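Local coordinates for dimeric protein of unknown function and ferredoxin-like fold (PDB 3FMB) that is of unknown function but forms a dimer of ferredoxin-like alpha/beta subunits belonging to the stress-responsive A/B barrel (Dabb) family, at residues A[25-30]-A[74-79]. Numbering follows the deposited sequence. Where two conformers were deposited one is given.
Sequences VLFKLR and WNIALY. With EDO (1,2-ethanediol), chain D.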
loop_
_atom_site.group_PDB
_atom_site.type_symbol
_atom_site.label_atom_id
_atom_site.label_comp_id
_atom_site.label_asym_id
_atom_site.label_seq_id
_atom_site.Cartn_x
_atom_site.Cartn_y
_atom_site.Cartn_z
ATOM N N VAL A 25 -4.137 -0.602 1.972
ATOM C CA VAL A 25 -4.412 -2.065 2.014
ATOM C C VAL A 25 -4.114 -2.642 0.627
ATOM O O VAL A 25 -4.534 -2.085 -0.389
ATOM C CB VAL A 25 -5.904 -2.431 2.423
ATOM C CG1 VAL A 25 -6.051 -3.972 2.655
ATOM C CG2 VAL A 25 -6.388 -1.593 3.627
ATOM N N LEU A 26 -3.346 -3.726 0.604
ATOM C CA LEU A 26 -3.139 -4.488 -0.631
ATOM C C LEU A 26 -3.774 -5.878 -0.455
ATOM O O LEU A 26 -3.743 -6.459 0.661
ATOM C CB LEU A 26 -1.654 -4.632 -0.922
ATOM C CG LEU A 26 -0.829 -3.357 -1.131
ATOM C CD1 LEU A 26 0.665 -3.702 -1.462
ATOM C CD2 LEU A 26 -1.422 -2.377 -2.114
ATOM N N PHE A 27 -4.382 -6.358 -1.538
ATOM C CA PHE A 27 -4.986 -7.670 -1.603
ATOM C C PHE A 27 -4.375 -8.542 -2.722
ATOM O O PHE A 27 -4.092 -8.076 -3.845
ATOM C CB PHE A 27 -6.491 -7.562 -1.879
ATOM C CG PHE A 27 -7.251 -6.836 -0.835
ATOM C CD1 PHE A 27 -7.738 -7.503 0.275
ATOM C CD2 PHE A 27 -7.495 -5.471 -0.973
ATOM C CE1 PHE A 27 -8.457 -6.813 1.271
ATOM C CE2 PHE A 27 -8.222 -4.788 0.004
ATOM C CZ PHE A 27 -8.705 -5.453 1.092
ATOM N N LYS A 28 -4.282 -9.829 -2.420
ATOM C CA LYS A 28 -3.899 -10.862 -3.372
ATOM C C LYS A 28 -5.015 -11.904 -3.411
ATOM O O LYS A 28 -5.475 -12.432 -2.392
ATOM C CB LYS A 28 -2.564 -11.474 -2.952
ATOM C CG LYS A 28 -2.039 -12.515 -3.946
ATOM C CD LYS A 28 -0.571 -12.904 -3.640
ATOM C CE LYS A 28 -0.094 -14.017 -4.551
ATOM N NZ LYS A 28 1.405 -14.009 -4.733
ATOM N N LEU A 29 -5.442 -12.230 -4.606
ATOM C CA LEU A 29 -6.479 -13.196 -4.787
ATOM C C LEU A 29 -5.825 -14.547 -4.984
ATOM O O LEU A 29 -4.667 -14.627 -5.420
ATOM C CB LEU A 29 -7.329 -12.825 -5.994
ATOM C CG LEU A 29 -8.030 -11.460 -5.920
ATOM C CD1 LEU A 29 -8.865 -11.397 -7.234
ATOM C CD2 LEU A 29 -8.870 -11.280 -4.647
ATOM N N ARG A 30 -6.555 -15.617 -4.689
ATOM C CA ARG A 30 -5.989 -16.977 -4.810
ATOM C C ARG A 30 -5.494 -17.268 -6.225
ATOM O O ARG A 30 -6.171 -16.980 -7.210
ATOM C CB ARG A 30 -7.003 -18.069 -4.428
ATOM C CG ARG A 30 -7.529 -18.014 -3.035
ATOM C CD ARG A 30 -8.453 -19.199 -2.769
ATOM N NE ARG A 30 -9.785 -18.953 -3.311
ATOM C CZ ARG A 30 -10.302 -19.534 -4.391
ATOM N NH1 ARG A 30 -9.622 -20.434 -5.085
ATOM N NH2 ARG A 30 -11.531 -19.213 -4.764
ATOM N N TRP A 74 0.496 -9.138 -6.330
ATOM C CA TRP A 74 -0.679 -8.659 -5.622
ATOM C C TRP A 74 -1.531 -7.934 -6.623
ATOM O O TRP A 74 -1.018 -7.358 -7.589
ATOM C CB TRP A 74 -0.299 -7.773 -4.426
ATOM C CG TRP A 74 0.371 -8.620 -3.360
ATOM C CD1 TRP A 74 1.512 -9.349 -3.475
ATOM C CD2 TRP A 74 -0.113 -8.844 -2.034
ATOM N NE1 TRP A 74 1.766 -10.035 -2.314
ATOM C CE2 TRP A 74 0.787 -9.734 -1.404
ATOM C CE3 TRP A 74 -1.224 -8.406 -1.336
ATOM C CZ2 TRP A 74 0.618 -10.162 -0.074
ATOM C CZ3 TRP A 74 -1.413 -8.852 -0.040
ATOM C CH2 TRP A 74 -0.481 -9.714 0.591
ATOM N N ASN A 75 -2.844 -8.023 -6.461
ATOM C CA ASN A 75 -3.759 -7.584 -7.520
ATOM C C ASN A 75 -4.416 -6.223 -7.319
ATOM O O ASN A 75 -4.731 -5.523 -8.280
ATOM C CB ASN A 75 -4.915 -8.612 -7.746
ATOM C CG ASN A 75 -4.464 -10.060 -7.640
ATOM O OD1 ASN A 75 -4.360 -10.586 -6.556
ATOM N ND2 ASN A 75 -4.244 -10.696 -8.751
ATOM N N ILE A 76 -4.657 -5.873 -6.078
ATOM C CA ILE A 76 -5.488 -4.745 -5.740
ATOM C C ILE A 76 -4.831 -3.893 -4.642
ATOM O O ILE A 76 -4.358 -4.441 -3.617
ATOM C CB ILE A 76 -6.892 -5.206 -5.193
ATOM C CG1 ILE A 76 -7.672 -6.077 -6.211
ATOM C CG2 ILE A 76 -7.698 -3.945 -4.736
ATOM C CD1 ILE A 76 -8.908 -6.833 -5.549
ATOM N N ALA A 77 -4.850 -2.570 -4.834
ATOM C CA ALA A 77 -4.389 -1.626 -3.828
ATOM C C ALA A 77 -5.567 -0.718 -3.468
ATOM O O ALA A 77 -6.288 -0.251 -4.362
ATOM C CB ALA A 77 -3.243 -0.767 -4.360
ATOM N N LEU A 78 -5.740 -0.468 -2.170
ATOM C CA LEU A 78 -6.646 0.554 -1.678
ATOM C C LEU A 78 -5.798 1.603 -0.963
ATOM O O LEU A 78 -5.006 1.291 -0.058
ATOM C CB LEU A 78 -7.640 -0.078 -0.719
ATOM C CG LEU A 78 -8.774 0.840 -0.221
ATOM C CD1 LEU A 78 -10.046 -0.045 -0.054
ATOM C CD2 LEU A 78 -8.333 1.534 1.111
ATOM N N TYR A 79 -5.919 2.829 -1.416
ATOM C CA TYR A 79 -5.204 3.941 -0.850
ATOM C C TYR A 79 -6.241 4.927 -0.351
ATOM O O TYR A 79 -7.109 5.340 -1.106
ATOM C CB TYR A 79 -4.303 4.570 -1.911
ATOM C CG TYR A 79 -3.653 5.856 -1.451
ATOM C CD1 TYR A 79 -2.477 5.832 -0.685
ATOM C CD2 TYR A 79 -4.243 7.096 -1.716
ATOM C CE1 TYR A 79 -1.892 7.022 -0.225
ATOM C CE2 TYR A 79 -3.654 8.287 -1.249
ATOM C CZ TYR A 79 -2.484 8.231 -0.503
ATOM O OH TYR A 79 -1.900 9.395 -0.068
HETATM C C1 EDO D . -0.586 -10.543 -11.259
HETATM O O1 EDO D . 0.514 -9.865 -11.847
HETATM C C2 EDO D . -1.188 -9.661 -10.164
HETATM O O2 EDO D . -1.843 -8.524 -10.700
HETATM O O HOH W 1 -3.754 -13.782 -7.730
#
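F27 O accepts from N75 N (2.9 Å) and from I76 N (3.2 Å), the signature of a classic beta bulge where strand 76-82 starts beside strand 21-29 in the ferredoxin-like sheet. The segments run antiparallel. From the F27-I76 pair of the bulge back to V25-L78, both hydrogen-bonded pairs, the register is regular, with L26 and A77 as the non-hydrogen-bonded pair between them.

On the face bearing L26 and A77, the small methyl of A77 gives a shallow seat into which L26 CD2 presses at 3.3 Å from A77 CB, tighter than usual van der Waals contact. Next to it the W74 indole lies across strand 21-29: CZ3 meets L26 O near the ring plane, and CE3 sits 3.8 Å from L26 CB. K28 CB lies over one indole face, toward the rim, 3.9 Å from the six-membered-ring centroid and 19° off the normal, a CH-pi contact. Because K28 CG is anti to the backbone N (chi1 -176°) and the chain continues extended, CD also passes by NE1, crossing the indole at about a right angle. A112, V114 and C113 of the second subunit pack on L26, A77 and W74, respectively.

On the face bearing V25, F27, I76 and L78, F27 CD2 touches I76 CG2, and helix 35-50 packs on I76 and L78. From within the bulge, the N75 side chain supplies the acceptor for the next backbone N-H: L29 N donates to N75 OD1 at 2.8 Å, with the donor tilted 31° from the amide's carbonyl plane, while one water bridges L29 O and N75 ND2.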